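Soluble lytic transglycosylase B3 (Pseudomonas aeruginosa, PDB 5ANZ) probably acts as a lytic transglycosylase that cleaves the peptidoglycan of the bacterial cell wall during its turnover, and carries a bound calcium ion. Local coordinates at residues A175-D188 / M202-Q214. Numbering follows the deposited sequence. Where two conformers were deposited one is given.
Sequences AQLLAALKILQHGD and MGQTQFIPTTHNQ
The carboxamide of Q176 lies across the first turn of helix 209-214 and grips T210 twice. T210 N donates to Q176 OE1 at 2.9 Å, nearly straight (167°) and on a lone pair in the carbonyl plane. Q176 NE2 donates to T210 OG1 at 3.0 Å, within the amide plane. This pair of bonds fixes the amide's rotation and satisfies an N-H that the start of a helix cannot pair within its own turns. The Q176 chain bends at chi2 and folds over to T210, and I208 CD1 packs against NE2.

P209 is a knob in a hole formed by Q176, A179, A180 and I183. P209 CB meets A179 CB at 3.5 Å, and its CG faces A180 CB; the small A179 and A180 side chains are consistent with the 8.6 Å approach of the segment axes, which cross at 45°.

Farther along, I183 CD1 reaches H212 CD2 at 3.4 Å, oblique to the ring, and also touches M202 CE. Beside it, in the N213 conformer given here, ND2 of N213 donates to A179 O at 3.3 Å from above the carbonyl plane, on the face opposite I183 N; N213 has a second conformer, leaving this second donor less certain.

D188 and H212 approach from opposite directions. H212 NE2 donates to D188 OD2 at 2.9 Å, in the ring plane but from above the carboxylate, the two planes being 62° apart. D188 OD1 accepts from R225 N, tying this end to the calcium-binding loop that includes K224.

Within the lysozyme-like SLT domain, I208 and T211 line the N-acetylglucosamine site seen in a structure of this protein; the sugar is absent here. Helices 48-61 and 66-73 pack on other side chains of helix 170-186, whereas T211 touches helix 231-244, and G203 pairs through its backbone with I195 of the short strand 195-196.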
ATOM      1  N   ALA A 175       6.682  -1.595 -19.960  1.00 30.18           N
ATOM      2  CA  ALA A 175       7.575  -2.451 -19.194  1.00 34.01           C
ATOM      3  C   ALA A 175       6.825  -3.625 -18.558  1.00 35.69           C
ATOM      4  O   ALA A 175       7.284  -4.765 -18.589  1.00 29.22           O
ATOM      5  CB  ALA A 175       8.289  -1.640 -18.130  1.00 33.58           C
ATOM      6  N   GLN A 176       5.676  -3.345 -17.957  1.00 26.42           N
ATOM      7  CA  GLN A 176       4.916  -4.399 -17.316  1.00 24.54           C
ATOM      8  C   GLN A 176       4.332  -5.344 -18.350  1.00 22.09           C
ATOM      9  O   GLN A 176       4.204  -6.543 -18.098  1.00 24.65           O
ATOM     10  CB  GLN A 176       3.809  -3.804 -16.451  1.00 23.92           C
ATOM     11  CG  GLN A 176       4.355  -2.952 -15.335  1.00 25.06           C
ATOM     12  CD  GLN A 176       5.304  -3.716 -14.428  1.00 28.03           C
ATOM     13  OE1 GLN A 176       5.099  -4.895 -14.151  1.00 23.64           O
ATOM     14  NE2 GLN A 176       6.351  -3.036 -13.949  1.00 30.33           N
ATOM     15  N   LEU A 177       3.977  -4.808 -19.517  1.00 24.60           N
ATOM     16  CA  LEU A 177       3.352  -5.620 -20.556  1.00 24.88           C
ATOM     17  C   LEU A 177       4.356  -6.634 -21.111  1.00 25.65           C
ATOM     18  O   LEU A 177       4.030  -7.797 -21.312  1.00 25.43           O
ATOM     19  CB  LEU A 177       2.806  -4.734 -21.682  1.00 25.78           C
ATOM     20  CG  LEU A 177       2.115  -5.449 -22.848  1.00 29.49           C
ATOM     21  CD1 LEU A 177       0.987  -6.358 -22.361  1.00 28.65           C
ATOM     22  CD2 LEU A 177       1.583  -4.420 -23.816  1.00 33.87           C
ATOM     23  N   LEU A 178       5.591  -6.196 -21.335  1.00 28.13           N
ATOM     24  CA  LEU A 178       6.624  -7.133 -21.758  1.00 27.94           C
ATOM     25  C   LEU A 178       6.848  -8.204 -20.686  1.00 31.62           C
ATOM     26  O   LEU A 178       7.013  -9.388 -20.993  1.00 29.04           O
ATOM     27  CB  LEU A 178       7.927  -6.395 -22.065  1.00 34.11           C
ATOM     28  CG  LEU A 178       8.922  -7.195 -22.896  1.00 46.18           C
ATOM     29  CD1 LEU A 178       8.353  -7.461 -24.284  1.00 38.65           C
ATOM     30  CD2 LEU A 178      10.250  -6.467 -22.982  1.00 50.63           C
ATOM     31  N   ALA A 179       6.816  -7.788 -19.424  1.00 25.43           N
ATOM     32  CA  ALA A 179       7.048  -8.708 -18.325  1.00 24.55           C
ATOM     33  C   ALA A 179       5.917  -9.731 -18.243  1.00 24.75           C
ATOM     34  O   ALA A 179       6.158 -10.913 -17.997  1.00 25.35           O
ATOM     35  CB  ALA A 179       7.189  -7.944 -17.013  1.00 23.13           C
ATOM     36  N   ALA A 180       4.687  -9.273 -18.447  1.00 23.53           N
ATOM     37  CA  ALA A 180       3.531 -10.172 -18.469  1.00 23.49           C
ATOM     38  C   ALA A 180       3.630 -11.213 -19.584  1.00 23.93           C
ATOM     39  O   ALA A 180       3.304 -12.378 -19.374  1.00 21.53           O
ATOM     40  CB  ALA A 180       2.232  -9.381 -18.616  1.00 21.08           C
ATOM     41  N   LEU A 181       4.069 -10.797 -20.768  1.00 22.89           N
ATOM     42  CA  LEU A 181       4.189 -11.740 -21.878  1.00 22.58           C
ATOM     43  C   LEU A 181       5.212 -12.828 -21.557  1.00 24.87           C
ATOM     44  O   LEU A 181       5.052 -13.969 -21.985  1.00 27.95           O
ATOM     45  CB  LEU A 181       4.565 -11.014 -23.182  1.00 25.31           C
ATOM     46  CG  LEU A 181       3.451 -10.140 -23.783  1.00 27.50           C
ATOM     47  CD1 LEU A 181       4.005  -9.202 -24.855  1.00 30.54           C
ATOM     48  CD2 LEU A 181       2.368 -11.030 -24.386  1.00 29.97           C
ATOM     49  N   LYS A 182       6.254 -12.485 -20.799  1.00 26.02           N
ATOM     50  CA  LYS A 182       7.254 -13.471 -20.414  1.00 28.75           C
ATOM     51  C   LYS A 182       6.671 -14.501 -19.459  1.00 28.18           C
ATOM     52  O   LYS A 182       7.038 -15.685 -19.509  1.00 28.51           O
ATOM     53  CB  LYS A 182       8.474 -12.796 -19.779  1.00 25.79           C
ATOM     54  CG  LYS A 182       9.190 -11.857 -20.725  1.00 34.58           C
ATOM     55  CD  LYS A 182      10.466 -11.298 -20.103  1.00 45.07           C
ATOM     56  CE  LYS A 182      11.224 -10.428 -21.103  1.00 50.64           C
ATOM     57  NZ  LYS A 182      12.286  -9.604 -20.452  1.00 54.49           N
ATOM     58  N   ILE A 183       5.770 -14.043 -18.594  1.00 25.80           N
ATOM     59  CA  ILE A 183       5.051 -14.928 -17.693  1.00 23.17           C
ATOM     60  C   ILE A 183       4.204 -15.922 -18.489  1.00 29.36           C
ATOM     61  O   ILE A 183       4.216 -17.126 -18.210  1.00 25.88           O
ATOM     62  CB  ILE A 183       4.159 -14.139 -16.732  1.00 22.17           C
ATOM     63  CG1 ILE A 183       5.029 -13.240 -15.841  1.00 23.19           C
ATOM     64  CG2 ILE A 183       3.324 -15.108 -15.892  1.00 24.92           C
ATOM     65  CD1 ILE A 183       4.224 -12.318 -14.910  1.00 22.85           C
ATOM     66  N   LEU A 184       3.499 -15.428 -19.500  1.00 27.42           N
ATOM     67  CA  LEU A 184       2.735 -16.321 -20.379  1.00 26.89           C
ATOM     68  C   LEU A 184       3.647 -17.283 -21.125  1.00 30.34           C
ATOM     69  O   LEU A 184       3.345 -18.461 -21.244  1.00 29.05           O
ATOM     70  CB  LEU A 184       1.900 -15.525 -21.381  1.00 22.10           C
ATOM     71  CG  LEU A 184       0.833 -14.661 -20.713  1.00 24.15           C
ATOM     72  CD1 LEU A 184       0.050 -13.868 -21.742  1.00 29.29           C
ATOM     73  CD2 LEU A 184      -0.100 -15.543 -19.859  1.00 23.47           C
ATOM     74  N   GLN A 185       4.763 -16.772 -21.631  1.00 27.32           N
ATOM     75  CA  GLN A 185       5.720 -17.596 -22.356  1.00 32.44           C
ATOM     76  C   GLN A 185       6.248 -18.728 -21.468  1.00 28.09           C
ATOM     77  O   GLN A 185       6.429 -19.854 -21.931  1.00 33.98           O
ATOM     78  CB  GLN A 185       6.870 -16.726 -22.872  1.00 33.07           C
ATOM     79  CG  GLN A 185       7.915 -17.481 -23.656  1.00 34.40           C
ATOM     80  CD  GLN A 185       8.456 -16.665 -24.810  1.00 54.71           C
ATOM     81  OE1 GLN A 185       7.696 -16.031 -25.540  1.00 57.40           O
ATOM     82  NE2 GLN A 185       9.770 -16.670 -24.978  1.00 62.83           N
ATOM     83  N   HIS A 186       6.474 -18.431 -20.196  1.00 32.76           N
ATOM     84  CA  HIS A 186       7.006 -19.430 -19.287  1.00 39.35           C
ATOM     85  C   HIS A 186       5.939 -20.425 -18.852  1.00 37.30           C
ATOM     86  O   HIS A 186       6.256 -21.538 -18.436  1.00 41.08           O
ATOM     87  CB  HIS A 186       7.637 -18.780 -18.059  1.00 43.22           C
ATOM     88  CG  HIS A 186       8.480 -19.727 -17.254  1.00 71.65           C
ATOM     89  ND1 HIS A 186       8.126 -20.147 -15.997  1.00 80.88           N
ATOM     90  CD2 HIS A 186       9.642 -20.348 -17.560  1.00 79.69           C
ATOM     91  CE1 HIS A 186       9.050 -20.989 -15.546  1.00 84.40           C
ATOM     92  NE2 HIS A 186       9.973 -21.125 -16.468  1.00 85.61           N
ATOM     93  N   GLY A 187       4.679 -20.016 -18.951  1.00 26.04           N
ATOM     94  CA  GLY A 187       3.560 -20.898 -18.661  1.00 26.05           C
ATOM     95  C   GLY A 187       3.011 -20.905 -17.241  1.00 24.79           C
ATOM     96  O   GLY A 187       2.334 -21.870 -16.856  1.00 25.36           O
ATOM     97  N   ASP A 188       3.278 -19.851 -16.470  1.00 22.76           N
ATOM     98  CA  ASP A 188       2.760 -19.761 -15.093  1.00 19.67           C
ATOM     99  C   ASP A 188       1.226 -19.800 -15.050  1.00 22.70           C
ATOM    100  O   ASP A 188       0.627 -20.271 -14.069  1.00 21.57           O
ATOM    101  CB  ASP A 188       3.233 -18.479 -14.390  1.00 23.27           C
ATOM    102  CG  ASP A 188       4.709 -18.518 -13.973  1.00 34.20           C
ATOM    103  OD1 ASP A 188       5.264 -19.607 -13.697  1.00 27.42           O
ATOM    104  OD2 ASP A 188       5.306 -17.419 -13.889  1.00 40.30           O
ATOM    105  N   MET A 202      -1.766  -8.296 -10.337  1.00 18.69           N
ATOM    106  CA  MET A 202      -2.264  -9.597 -10.793  1.00 19.79           C
ATOM    107  C   MET A 202      -2.644 -10.534  -9.660  1.00 17.97           C
ATOM    108  O   MET A 202      -1.949 -10.633  -8.647  1.00 21.06           O
ATOM    109  CB  MET A 202      -1.215 -10.294 -11.665  1.00 20.35           C
ATOM    110  CG  MET A 202      -0.677  -9.430 -12.761  1.00 20.15           C
ATOM    111  SD  MET A 202       0.448 -10.380 -13.812  1.00 22.61           S
ATOM    112  CE  MET A 202       1.649 -10.962 -12.633  1.00 19.40           C
ATOM    113  N   GLY A 203      -3.738 -11.251  -9.849  1.00 17.21           N
ATOM    114  CA  GLY A 203      -3.979 -12.441  -9.055  1.00 20.53           C
ATOM    115  C   GLY A 203      -4.203 -12.195  -7.570  1.00 17.30           C
ATOM    116  O   GLY A 203      -4.655 -11.135  -7.173  1.00 19.12           O
ATOM    117  N   GLN A 204      -3.894 -13.206  -6.768  1.00 16.60           N
ATOM    118  CA  GLN A 204      -4.231 -13.159  -5.354  1.00 16.94           C
ATOM    119  C   GLN A 204      -3.307 -12.228  -4.609  1.00 19.35           C
ATOM    120  O   GLN A 204      -3.702 -11.639  -3.598  1.00 20.11           O
ATOM    121  CB  GLN A 204      -4.170 -14.544  -4.734  1.00 19.83           C
ATOM    122  CG  GLN A 204      -5.074 -15.538  -5.450  1.00 20.15           C
ATOM    123  CD  GLN A 204      -5.503 -16.679  -4.575  1.00 30.96           C
ATOM    124  OE1 GLN A 204      -5.576 -16.545  -3.357  1.00 29.09           O
ATOM    125  NE2 GLN A 204      -5.812 -17.824  -5.195  1.00 28.50           N
ATOM    126  N   THR A 205      -2.084 -12.090  -5.113  1.00 17.56           N
ATOM    127  CA  THR A 205      -1.089 -11.253  -4.448  1.00 19.60           C
ATOM    128  C   THR A 205      -1.142  -9.789  -4.914  1.00 20.56           C
ATOM    129  O   THR A 205      -0.560  -8.904  -4.280  1.00 19.67           O
ATOM    130  CB  THR A 205       0.323 -11.794  -4.713  1.00 21.17           C
ATOM    131  OG1 THR A 205       0.534 -11.830  -6.126  1.00 21.80           O
ATOM    132  CG2 THR A 205       0.467 -13.206  -4.152  1.00 25.67           C
ATOM    133  N   GLN A 206      -1.792  -9.551  -6.052  1.00 17.35           N
ATOM    134  CA  GLN A 206      -1.797  -8.245  -6.724  1.00 16.48           C
ATOM    135  C   GLN A 206      -0.387  -7.739  -7.007  1.00 19.58           C
ATOM    136  O   GLN A 206      -0.115  -6.533  -6.947  1.00 22.36           O
ATOM    137  CB  GLN A 206      -2.597  -7.227  -5.909  1.00 18.91           C
ATOM    138  CG  GLN A 206      -4.090  -7.609  -5.831  1.00 19.25           C
ATOM    139  CD  GLN A 206      -4.830  -7.353  -7.139  1.00 19.55           C
ATOM    140  OE1 GLN A 206      -5.064  -6.195  -7.522  1.00 23.62           O
ATOM    141  NE2 GLN A 206      -5.194  -8.427  -7.833  1.00 18.86           N
ATOM    142  N   PHE A 207       0.499  -8.675  -7.358  1.00 16.90           N
ATOM    143  CA  PHE A 207       1.817  -8.327  -7.902  1.00 18.86           C
ATOM    144  C   PHE A 207       1.701  -7.737  -9.307  1.00 19.53           C
ATOM    145  O   PHE A 207       1.012  -8.327 -10.140  1.00 21.16           O
ATOM    146  CB  PHE A 207       2.701  -9.562  -8.034  1.00 17.98           C
ATOM    147  CG  PHE A 207       3.282 -10.104  -6.745  1.00 19.08           C
ATOM    148  CD1 PHE A 207       3.117  -9.457  -5.529  1.00 19.06           C
ATOM    149  CD2 PHE A 207       4.057 -11.265  -6.798  1.00 21.43           C
ATOM    150  CE1 PHE A 207       3.710  -9.981  -4.372  1.00 25.62           C
ATOM    151  CE2 PHE A 207       4.663 -11.786  -5.657  1.00 25.22           C
ATOM    152  CZ  PHE A 207       4.493 -11.146  -4.450  1.00 21.57           C
ATOM    153  N   ILE A 208       2.411  -6.652  -9.616  1.00 20.14           N
ATOM    154  CA  ILE A 208       2.580  -6.274 -11.024  1.00 20.35           C
ATOM    155  C   ILE A 208       3.567  -7.265 -11.657  1.00 18.34           C
ATOM    156  O   ILE A 208       4.316  -7.936 -10.951  1.00 20.78           O
ATOM    157  CB  ILE A 208       3.075  -4.821 -11.185  1.00 23.98           C
ATOM    158  CG1 ILE A 208       4.425  -4.627 -10.494  1.00 24.15           C
ATOM    159  CG2 ILE A 208       2.049  -3.839 -10.629  1.00 29.09           C
ATOM    160  CD1 ILE A 208       5.000  -3.209 -10.656  1.00 25.21           C
ATOM    161  N   PRO A 209       3.554  -7.378 -12.991  1.00 20.64           N
ATOM    162  CA  PRO A 209       4.376  -8.399 -13.650  1.00 21.81           C
ATOM    163  C   PRO A 209       5.862  -8.400 -13.251  1.00 21.40           C
ATOM    164  O   PRO A 209       6.403  -9.481 -12.989  1.00 21.92           O
ATOM    165  CB  PRO A 209       4.198  -8.058 -15.130  1.00 22.49           C
ATOM    166  CG  PRO A 209       2.729  -7.581 -15.183  1.00 21.33           C
ATOM    167  CD  PRO A 209       2.590  -6.758 -13.919  1.00 20.43           C
ATOM    168  N   THR A 210       6.516  -7.241 -13.199  1.00 24.39           N
ATOM    169  CA  THR A 210       7.940  -7.261 -12.861  1.00 24.48           C
ATOM    170  C   THR A 210       8.148  -7.753 -11.412  1.00 23.58           C
ATOM    171  O   THR A 210       9.138  -8.433 -11.118  1.00 25.69           O
ATOM    172  CB  THR A 210       8.608  -5.875 -13.066  1.00 27.82           C
ATOM    173  OG1 THR A 210       7.939  -4.889 -12.271  1.00 27.62           O
ATOM    174  CG2 THR A 210       8.576  -5.471 -14.543  1.00 30.16           C
ATOM    175  N   THR A 211       7.215  -7.446 -10.506  1.00 20.49           N
ATOM    176  CA  THR A 211       7.320  -7.972  -9.152  1.00 19.44           C
ATOM    177  C   THR A 211       7.107  -9.485  -9.119  1.00 24.47           C
ATOM    178  O   THR A 211       7.809 -10.218  -8.420  1.00 22.68           O
ATOM    179  CB  THR A 211       6.299  -7.283  -8.205  1.00 21.11           C
ATOM    180  OG1 THR A 211       6.606  -5.887  -8.143  1.00 26.31           O
ATOM    181  CG2 THR A 211       6.346  -7.899  -6.816  1.00 24.56           C
ATOM    182  N   HIS A 212       6.145  -9.970  -9.897  1.00 22.70           N
ATOM    183  CA  HIS A 212       5.975 -11.403 -10.042  1.00 20.40           C
ATOM    184  C   HIS A 212       7.278 -12.054 -10.519  1.00 20.89           C
ATOM    185  O   HIS A 212       7.731 -13.053  -9.950  1.00 21.14           O
ATOM    186  CB  HIS A 212       4.840 -11.715 -11.031  1.00 21.74           C
ATOM    187  CG  HIS A 212       4.690 -13.172 -11.331  1.00 23.09           C
ATOM    188  ND1 HIS A 212       3.775 -13.974 -10.684  1.00 23.50           N
ATOM    189  CD2 HIS A 212       5.360 -13.973 -12.196  1.00 21.89           C
ATOM    190  CE1 HIS A 212       3.885 -15.209 -11.142  1.00 21.55           C
ATOM    191  NE2 HIS A 212       4.821 -15.236 -12.058  1.00 24.66           N
ATOM    192  N   ASN A 213       7.894 -11.477 -11.540  0.54 21.57           N
ATOM    193  CA  ASN A 213       9.055 -12.117 -12.134  0.54 22.63           C
ATOM    194  C   ASN A 213      10.274 -12.147 -11.208  0.54 24.74           C
ATOM    195  O   ASN A 213      11.143 -13.005 -11.367  0.54 27.31           O
ATOM    196  CB  ASN A 213       9.400 -11.440 -13.467  0.54 22.20           C
ATOM    197  CG  ASN A 213       8.460 -11.862 -14.585  0.54 24.89           C
ATOM    198  OD1 ASN A 213       7.700 -12.825 -14.436  0.54 22.70           O
ATOM    199  ND2 ASN A 213       8.529 -11.172 -15.722  0.54 30.04           N
ATOM    200  N   GLN A 214      10.323 -11.237 -10.234  1.00 21.79           N
ATOM    201  CA  GLN A 214      11.425 -11.242  -9.281  0.52 25.62           C
ATOM    202  C   GLN A 214      11.091 -11.965  -7.988  1.00 27.48           C
ATOM    203  O   GLN A 214      11.966 -12.573  -7.382  1.00 26.98           O
ATOM    204  CB  GLN A 214      11.881  -9.818  -8.954  0.52 29.68           C
ATOM    205  CG  GLN A 214      13.047  -9.801  -7.972  0.52 36.66           C
ATOM    206  CD  GLN A 214      13.728  -8.450  -7.867  0.52 44.05           C
ATOM    207  OE1 GLN A 214      13.384  -7.507  -8.581  0.52 41.58           O
ATOM    208  NE2 GLN A 214      14.707  -8.354  -6.970  0.52 42.77           N
TER